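Local coordinates for protein elongation factor 1-beta (Pyrococcus horikoshii OT-3, PDB 7CSL) that probably promotes the exchange of GDP for GTP on elongation factor 1-alpha, letting that factor form a new ternary complex with aminoacyl-tRNA, at residues K30-K35 with D68-K73; V19-L24 with V51-Y56; E26-V31 with E78-A83. All blocks are in the same frame, centred on the assembly; numbering follows the deposited sequence.

Interaction 1 (K30-K35 with D68-K73); sequences KVIPEK and DEVAEK
Val70 meets Ile32 and Pro33 with its two methyl branches, one for each neighbour. CG1, anti to the backbone N (chi1 -174°), lies against CG1 of Ile32 at 4.1 Å, while CG2 reaches the ring carbon CD of Pro33, also at 4.1 Å. One turn further along the helix, the root of Lys73 does the touching: its CB sits 3.8 Å from the carbonyl O of Val31 and 4.1 Å from Val31 CG2. Beyond CB the lysine bends at chi2 and its amine end leads away from the loop.

The loop leaving helix 21-29 thus packs on helix 67-75, both helices lying on one side of the sheet in this ferredoxin-like alpha/beta sandwich. No direct hydrogen bond crosses the contact. At the outer end, a water gives a hydrogen bond to Glu69 OE1 at 2.7 Å and takes only a weak one from Lys35 NZ at 3.3 Å. Further out, Phe74 packs on both Val31 and Ile32, and Tyr36 on Val70. Ser66 accepts from the backbone N of Glu69 near the helix start, while Asp68 forms a salt bridge with a basic side chain on the chain of another protein.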
# COMPACT_ATOMS: atom_id res chain seq x y z
N LYS C 30 -2.13 21.56 -15.80
CA LYS C 30 -2.93 22.76 -15.51
C LYS C 30 -4.10 22.53 -14.53
O LYS C 30 -4.65 23.49 -14.04
CB LYS C 30 -3.47 23.38 -16.82
CG LYS C 30 -2.37 23.91 -17.74
CD LYS C 30 -2.91 24.26 -19.15
CE LYS C 30 -3.84 25.46 -19.10
NZ LYS C 30 -3.91 26.24 -20.38
N VAL C 31 -4.51 21.27 -14.29
CA VAL C 31 -5.64 20.98 -13.38
C VAL C 31 -5.22 20.45 -12.00
O VAL C 31 -6.07 20.23 -11.20
CB VAL C 31 -6.68 19.99 -13.98
CG1 VAL C 31 -7.22 20.52 -15.30
CG2 VAL C 31 -6.13 18.55 -14.15
N ILE C 32 -3.92 20.24 -11.74
CA ILE C 32 -3.46 20.02 -10.35
C ILE C 32 -3.77 21.29 -9.51
O ILE C 32 -3.30 22.37 -9.84
CB ILE C 32 -1.96 19.76 -10.26
CG1 ILE C 32 -1.59 18.46 -11.02
CG2 ILE C 32 -1.52 19.64 -8.80
CD1 ILE C 32 -0.16 18.44 -11.48
N PRO C 33 -4.52 21.15 -8.41
CA PRO C 33 -4.84 22.34 -7.61
C PRO C 33 -3.63 23.04 -6.99
O PRO C 33 -2.62 22.39 -6.68
CB PRO C 33 -5.77 21.80 -6.54
CG PRO C 33 -6.36 20.56 -7.10
CD PRO C 33 -5.28 19.97 -7.97
N GLU C 34 -3.77 24.35 -6.77
CA GLU C 34 -2.68 25.23 -6.37
C GLU C 34 -1.89 24.75 -5.14
O GLU C 34 -0.68 24.92 -5.13
CB GLU C 34 -3.18 26.68 -6.13
CG GLU C 34 -2.04 27.70 -5.93
CD GLU C 34 -2.52 29.10 -5.53
OE1 GLU C 34 -3.62 29.51 -5.97
OE2 GLU C 34 -1.79 29.81 -4.79
N LYS C 35 -2.56 24.21 -4.13
CA LYS C 35 -1.86 23.76 -2.92
C LYS C 35 -1.09 22.44 -3.12
O LYS C 35 -0.35 22.08 -2.23
CB LYS C 35 -2.75 23.64 -1.68
CG LYS C 35 -3.80 22.53 -1.68
CD LYS C 35 -4.60 22.60 -0.37
CE LYS C 35 -5.47 21.38 -0.11
NZ LYS C 35 -6.33 21.08 -1.28
N ASP C 68 -6.48 11.43 -4.24
CA ASP C 68 -7.67 10.94 -4.92
C ASP C 68 -8.45 12.06 -5.61
O ASP C 68 -9.03 11.84 -6.66
CB ASP C 68 -8.63 10.19 -3.95
CG ASP C 68 -8.29 8.70 -3.79
OD1 ASP C 68 -7.19 8.26 -4.15
OD2 ASP C 68 -9.14 7.96 -3.28
N GLU C 69 -8.45 13.26 -5.03
CA GLU C 69 -9.16 14.39 -5.61
C GLU C 69 -8.35 14.91 -6.77
O GLU C 69 -8.94 15.41 -7.73
CB GLU C 69 -9.46 15.48 -4.58
CG GLU C 69 -10.46 15.05 -3.52
CD GLU C 69 -10.70 16.08 -2.41
OE1 GLU C 69 -10.20 17.22 -2.52
OE2 GLU C 69 -11.39 15.73 -1.41
N VAL C 70 -7.01 14.76 -6.74
CA VAL C 70 -6.22 15.21 -7.86
C VAL C 70 -6.53 14.28 -9.01
O VAL C 70 -6.74 14.75 -10.13
CB VAL C 70 -4.73 15.41 -7.58
CG1 VAL C 70 -4.03 16.04 -8.77
CG2 VAL C 70 -4.51 16.30 -6.38
N ALA C 71 -6.58 12.96 -8.75
CA ALA C 71 -6.96 11.98 -9.77
C ALA C 71 -8.33 12.22 -10.42
O ALA C 71 -8.47 11.98 -11.60
CB ALA C 71 -6.84 10.53 -9.25
N GLU C 72 -9.32 12.69 -9.67
CA GLU C 72 -10.62 13.08 -10.28
C GLU C 72 -10.50 14.27 -11.23
O GLU C 72 -11.12 14.29 -12.26
CB GLU C 72 -11.67 13.44 -9.21
CG GLU C 72 -11.88 12.43 -8.10
CD GLU C 72 -11.77 10.98 -8.55
OE1 GLU C 72 -12.28 10.66 -9.64
OE2 GLU C 72 -11.20 10.15 -7.80
N LYS C 73 -9.70 15.26 -10.88
CA LYS C 73 -9.47 16.36 -11.80
C LYS C 73 -8.87 15.87 -13.09
O LYS C 73 -9.36 16.19 -14.16
CB LYS C 73 -8.67 17.50 -11.15
CG LYS C 73 -9.44 18.15 -10.00
CD LYS C 73 -10.66 18.96 -10.48
CE LYS C 73 -11.49 19.50 -9.32
NZ LYS C 73 -12.71 20.18 -9.82
O HOH W 1 -7.84 18.51 -2.60

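Interaction 2 (V19-L24 with V51-Y56); sequences VNLDEL and VALKFY
Leu21 and Leu53 show how a helix start is seated on a strand through a few branched apolar side chains. The packing is tight here. Leu21 brings CG to a position anti to its carbonyl carbon (chi1 -58°), and its two methyls then divide the strand between them: CD1 presses on Val51 CB at 3.6 Å, the two side chains crossing at about a right angle, and CD2 meets Leu53 CD1 at 3.7 Å. The fork of Leu53 is shared in its turn, for its other methyl, CD2, touches CD2 of Leu24 at 3.8 Å, one helical turn further in. Val51 O is closed in by this contact and has no polar partner in the model; Leu21 CD2 lies 3.9 Å from it.

The solvent side is looser: no hydrogen bond joins the two segments, and the exposed Asn20 and Asp22 bond elsewhere. Asn20 is the N-cap of helix 21-29: its OD1 accepts from Glu23 N at 3.1 Å, the donor standing 52° out of the carbonyl plane. Asp22 forms a salt bridge with Arg43 of strand 37-47, and Leu21 also rests against that arginine.

Beneath the helix, Leu53 pairs by backbone hydrogen bonds with Val12 of strand 6-14, which places the contact over an inner strand of the sheet, as expected for the first helix of the beta-alpha-beta-beta-alpha-beta, ferredoxin-like fold.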
# COMPACT_ATOMS: atom_id res chain seq x y z
N VAL C 19 -3.06 8.80 -28.56
CA VAL C 19 -3.14 10.07 -27.81
C VAL C 19 -1.78 10.78 -27.83
O VAL C 19 -0.73 10.17 -27.61
CB VAL C 19 -3.60 9.86 -26.33
CG1 VAL C 19 -3.47 11.15 -25.52
CG2 VAL C 19 -5.03 9.35 -26.28
N ASN C 20 -1.80 12.06 -28.12
CA ASN C 20 -0.65 12.92 -28.01
C ASN C 20 -0.36 13.12 -26.52
O ASN C 20 -1.10 13.82 -25.83
CB ASN C 20 -0.93 14.24 -28.71
CG ASN C 20 0.30 15.12 -28.83
OD1 ASN C 20 1.12 15.21 -27.91
ND2 ASN C 20 0.41 15.80 -29.96
N LEU C 21 0.71 12.49 -26.04
CA LEU C 21 1.04 12.48 -24.62
C LEU C 21 1.68 13.81 -24.18
O LEU C 21 1.53 14.19 -23.01
CB LEU C 21 1.95 11.28 -24.31
CG LEU C 21 1.39 9.89 -24.66
CD1 LEU C 21 2.48 8.81 -24.69
CD2 LEU C 21 0.25 9.50 -23.71
N ASP C 22 2.35 14.53 -25.09
CA ASP C 22 2.87 15.88 -24.77
C ASP C 22 1.72 16.87 -24.50
O ASP C 22 1.76 17.71 -23.58
CB ASP C 22 3.81 16.41 -25.89
CG ASP C 22 5.05 15.52 -26.10
OD1 ASP C 22 5.60 14.95 -25.13
OD2 ASP C 22 5.49 15.39 -27.26
N GLU C 23 0.67 16.75 -25.30
CA GLU C 23 -0.51 17.59 -25.20
C GLU C 23 -1.28 17.26 -23.93
O GLU C 23 -1.75 18.17 -23.24
CB GLU C 23 -1.38 17.35 -26.42
CG GLU C 23 -2.65 18.18 -26.52
CD GLU C 23 -3.43 17.86 -27.79
OE1 GLU C 23 -4.66 17.67 -27.67
OE2 GLU C 23 -2.82 17.76 -28.88
N LEU C 24 -1.40 15.96 -23.65
CA LEU C 24 -2.12 15.45 -22.49
C LEU C 24 -1.39 15.82 -21.19
O LEU C 24 -2.00 16.35 -20.24
CB LEU C 24 -2.33 13.92 -22.61
CG LEU C 24 -2.94 13.26 -21.38
CD1 LEU C 24 -4.36 13.78 -21.18
CD2 LEU C 24 -2.95 11.75 -21.47
N VAL C 51 0.87 4.07 -23.30
CA VAL C 51 1.89 4.62 -22.43
C VAL C 51 1.20 5.37 -21.31
O VAL C 51 0.45 6.29 -21.57
CB VAL C 51 2.84 5.50 -23.23
CG1 VAL C 51 3.89 6.13 -22.31
CG2 VAL C 51 3.53 4.66 -24.32
N ALA C 52 1.43 4.95 -20.07
CA ALA C 52 0.95 5.71 -18.90
C ALA C 52 1.85 6.94 -18.63
O ALA C 52 3.06 6.95 -18.93
CB ALA C 52 0.89 4.82 -17.68
N LEU C 53 1.22 7.98 -18.11
CA LEU C 53 1.91 9.14 -17.53
C LEU C 53 1.82 8.94 -16.00
O LEU C 53 0.73 8.76 -15.46
CB LEU C 53 1.21 10.42 -17.90
CG LEU C 53 1.46 11.16 -19.23
CD1 LEU C 53 1.69 10.26 -20.41
CD2 LEU C 53 0.29 12.09 -19.50
N LYS C 54 2.97 8.98 -15.34
CA LYS C 54 3.06 8.89 -13.88
C LYS C 54 3.49 10.22 -13.28
O LYS C 54 4.61 10.66 -13.44
CB LYS C 54 3.99 7.74 -13.49
CG LYS C 54 3.30 6.39 -13.63
CD LYS C 54 4.30 5.24 -13.65
CE LYS C 54 5.06 5.04 -12.35
NZ LYS C 54 6.41 5.67 -12.35
N PHE C 55 2.53 10.89 -12.65
CA PHE C 55 2.67 12.16 -12.00
C PHE C 55 3.07 12.01 -10.52
O PHE C 55 2.34 11.43 -9.74
CB PHE C 55 1.35 12.93 -12.07
CG PHE C 55 1.03 13.46 -13.45
CD1 PHE C 55 0.60 12.61 -14.45
CD2 PHE C 55 1.17 14.81 -13.75
CE1 PHE C 55 0.30 13.11 -15.71
CE2 PHE C 55 0.88 15.32 -15.00
CZ PHE C 55 0.48 14.47 -15.98
N TYR C 56 4.22 12.55 -10.17
CA TYR C 56 4.71 12.57 -8.79
C TYR C 56 4.16 13.84 -8.14
O TYR C 56 4.80 14.89 -8.14
CB TYR C 56 6.22 12.47 -8.77
CG TYR C 56 6.67 11.11 -9.24
CD1 TYR C 56 6.51 10.72 -10.57
CD2 TYR C 56 7.21 10.20 -8.35
CE1 TYR C 56 6.86 9.45 -11.00
CE2 TYR C 56 7.60 8.92 -8.78
CZ TYR C 56 7.42 8.55 -10.11
OH TYR C 56 7.79 7.29 -10.58

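Interaction 3 (E26-V31 with E78-A83); sequences EKLKKV and ENVESA
The carboxylate of Glu78 has the amine of Lys27 over one of its faces. NZ stands almost straight above CD, 4.2 Å from it, and is 4.1 Å from OE2, too far for a salt bridge. A water lies over that same face and joins the two groups: it accepts from Lys27 NZ at 2.7 Å and donates to Glu78 OE1 at 2.6 Å, approaching the oxygen from well above the carboxylate plane. The glutamate reaches this place on an extended chain, with CG anti to the backbone N (chi1 -173°). Lys27 comes from the helix on a chain bent at chi2 and chi4, which brings NZ within 4.1 Å of the CB of Glu78 as well, so that the charged end passes beside the root of its partner.

Deeper in, the contact turns apolar. Leu28 points its CD2 methyl at CG2 of Val80, 4.0 Å away, and the two side chains meet at a slant. Both also rest on Val12 of strand 6-14, and Leu28 touches Phe74 of helix 67-75, so Leu28 reaches into the core between helices and sheet, with Val80 at its border. Strand 80-90, an outermost strand of the sheet within this chain, begins here; just beyond Val80, Glu81 and Ser82 both face Met13 in a classic beta bulge.

The chemistry is therefore split by depth: methyl groups close the inner part, while toward solvent the opposite charges of Lys27 and Glu78 are linked by a water and probably attract one another only at a distance, without direct contact.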
# COMPACT_ATOMS: atom_id res chain seq x y z
N GLU C 26 0.56 18.36 -20.67
CA GLU C 26 0.40 19.80 -20.50
C GLU C 26 -0.97 20.15 -19.90
O GLU C 26 -1.06 21.09 -19.11
CB GLU C 26 0.60 20.55 -21.84
CG GLU C 26 0.88 22.04 -21.69
CD GLU C 26 0.50 22.88 -22.92
OE1 GLU C 26 1.09 22.66 -24.00
OE2 GLU C 26 -0.37 23.78 -22.78
N LYS C 27 -2.01 19.42 -20.32
CA LYS C 27 -3.39 19.66 -19.86
C LYS C 27 -3.60 19.21 -18.44
O LYS C 27 -4.29 19.87 -17.63
CB LYS C 27 -4.43 18.95 -20.75
CG LYS C 27 -4.96 19.80 -21.91
CD LYS C 27 -5.30 18.98 -23.15
CE LYS C 27 -6.16 19.76 -24.15
NZ LYS C 27 -7.60 19.36 -24.10
N LEU C 28 -3.05 18.04 -18.14
CA LEU C 28 -3.11 17.49 -16.79
C LEU C 28 -2.38 18.38 -15.80
O LEU C 28 -2.83 18.58 -14.69
CB LEU C 28 -2.47 16.11 -16.79
CG LEU C 28 -3.27 15.08 -17.54
CD1 LEU C 28 -2.39 13.83 -17.77
CD2 LEU C 28 -4.54 14.75 -16.77
N LYS C 29 -1.23 18.92 -16.22
CA LYS C 29 -0.48 19.80 -15.33
C LYS C 29 -1.32 21.00 -14.89
O LYS C 29 -1.30 21.35 -13.72
CB LYS C 29 0.83 20.23 -15.96
CG LYS C 29 1.91 19.15 -15.93
CD LYS C 29 3.05 19.49 -16.88
CE LYS C 29 4.27 18.65 -16.57
NZ LYS C 29 5.32 18.75 -17.62
N LYS C 30 -2.13 21.56 -15.80
CA LYS C 30 -2.93 22.76 -15.51
C LYS C 30 -4.10 22.53 -14.53
O LYS C 30 -4.65 23.49 -14.04
CB LYS C 30 -3.47 23.38 -16.82
CG LYS C 30 -2.37 23.91 -17.74
CD LYS C 30 -2.91 24.26 -19.15
CE LYS C 30 -3.84 25.46 -19.10
NZ LYS C 30 -3.91 26.24 -20.38
N VAL C 31 -4.51 21.27 -14.29
CA VAL C 31 -5.64 20.98 -13.38
C VAL C 31 -5.22 20.45 -12.00
O VAL C 31 -6.07 20.23 -11.20
CB VAL C 31 -6.68 19.99 -13.98
CG1 VAL C 31 -7.22 20.52 -15.30
CG2 VAL C 31 -6.13 18.55 -14.15
N GLU C 78 -9.54 15.55 -21.31
CA GLU C 78 -9.77 14.89 -22.60
C GLU C 78 -8.64 13.89 -22.86
O GLU C 78 -7.47 14.20 -22.62
CB GLU C 78 -9.78 15.94 -23.72
CG GLU C 78 -10.18 15.47 -25.10
CD GLU C 78 -10.03 16.60 -26.12
OE1 GLU C 78 -9.15 16.52 -27.00
OE2 GLU C 78 -10.78 17.60 -25.99
N ASN C 79 -9.02 12.69 -23.31
CA ASN C 79 -8.10 11.58 -23.61
C ASN C 79 -7.52 10.80 -22.41
O ASN C 79 -6.55 10.06 -22.55
CB ASN C 79 -6.98 12.02 -24.54
CG ASN C 79 -7.48 12.49 -25.89
OD1 ASN C 79 -8.67 12.35 -26.21
ND2 ASN C 79 -6.58 13.00 -26.70
N VAL C 80 -8.13 10.96 -21.25
CA VAL C 80 -7.80 10.21 -20.09
C VAL C 80 -8.80 9.10 -19.91
O VAL C 80 -9.96 9.36 -19.66
CB VAL C 80 -7.85 11.08 -18.84
CG1 VAL C 80 -7.63 10.24 -17.58
CG2 VAL C 80 -6.83 12.23 -18.94
N GLU C 81 -8.30 7.85 -19.91
CA GLU C 81 -9.10 6.68 -19.56
C GLU C 81 -9.32 6.47 -18.05
O GLU C 81 -10.42 6.14 -17.61
CB GLU C 81 -8.41 5.42 -20.15
CG GLU C 81 -9.19 4.14 -19.95
CD GLU C 81 -10.44 4.06 -20.81
OE1 GLU C 81 -10.67 4.98 -21.59
OE2 GLU C 81 -11.18 3.06 -20.74
N SER C 82 -8.25 6.60 -17.28
CA SER C 82 -8.27 6.39 -15.85
C SER C 82 -7.11 7.17 -15.20
O SER C 82 -6.06 7.38 -15.84
CB SER C 82 -8.10 4.92 -15.53
OG SER C 82 -6.87 4.42 -16.06
N ALA C 83 -7.29 7.54 -13.93
CA ALA C 83 -6.19 8.03 -13.06
C ALA C 83 -6.31 7.40 -11.68
O ALA C 83 -7.36 7.48 -11.04
CB ALA C 83 -6.14 9.56 -13.00
O HOH W 2 -7.02 17.44 -25.89

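Interactions 2 and 3 both use helix 21-29 and reach the same sheet, with centres about 8 Å apart. Their apolar parts merge: Leu28 CD1 lies 3.4 Å from Phe55 CZ, and Leu24 CD1 is 3.7 Å from Val80 CG2. Interaction 1 follows where that helix gives way to its loop, sharing Lys30 and Val31 with interaction 3; their centres are about 10 Å apart, and Ala71 CB touches Ala83 O at 3.6 Å. Interactions 1 and 2, about 15 Å apart between centres, lie on opposite sides of the chain's centre. Each contact also has residues at the chain of another protein: Asp68 in interaction 1, Tyr56 in interaction 2, Glu81 and Ser82 in interaction 3.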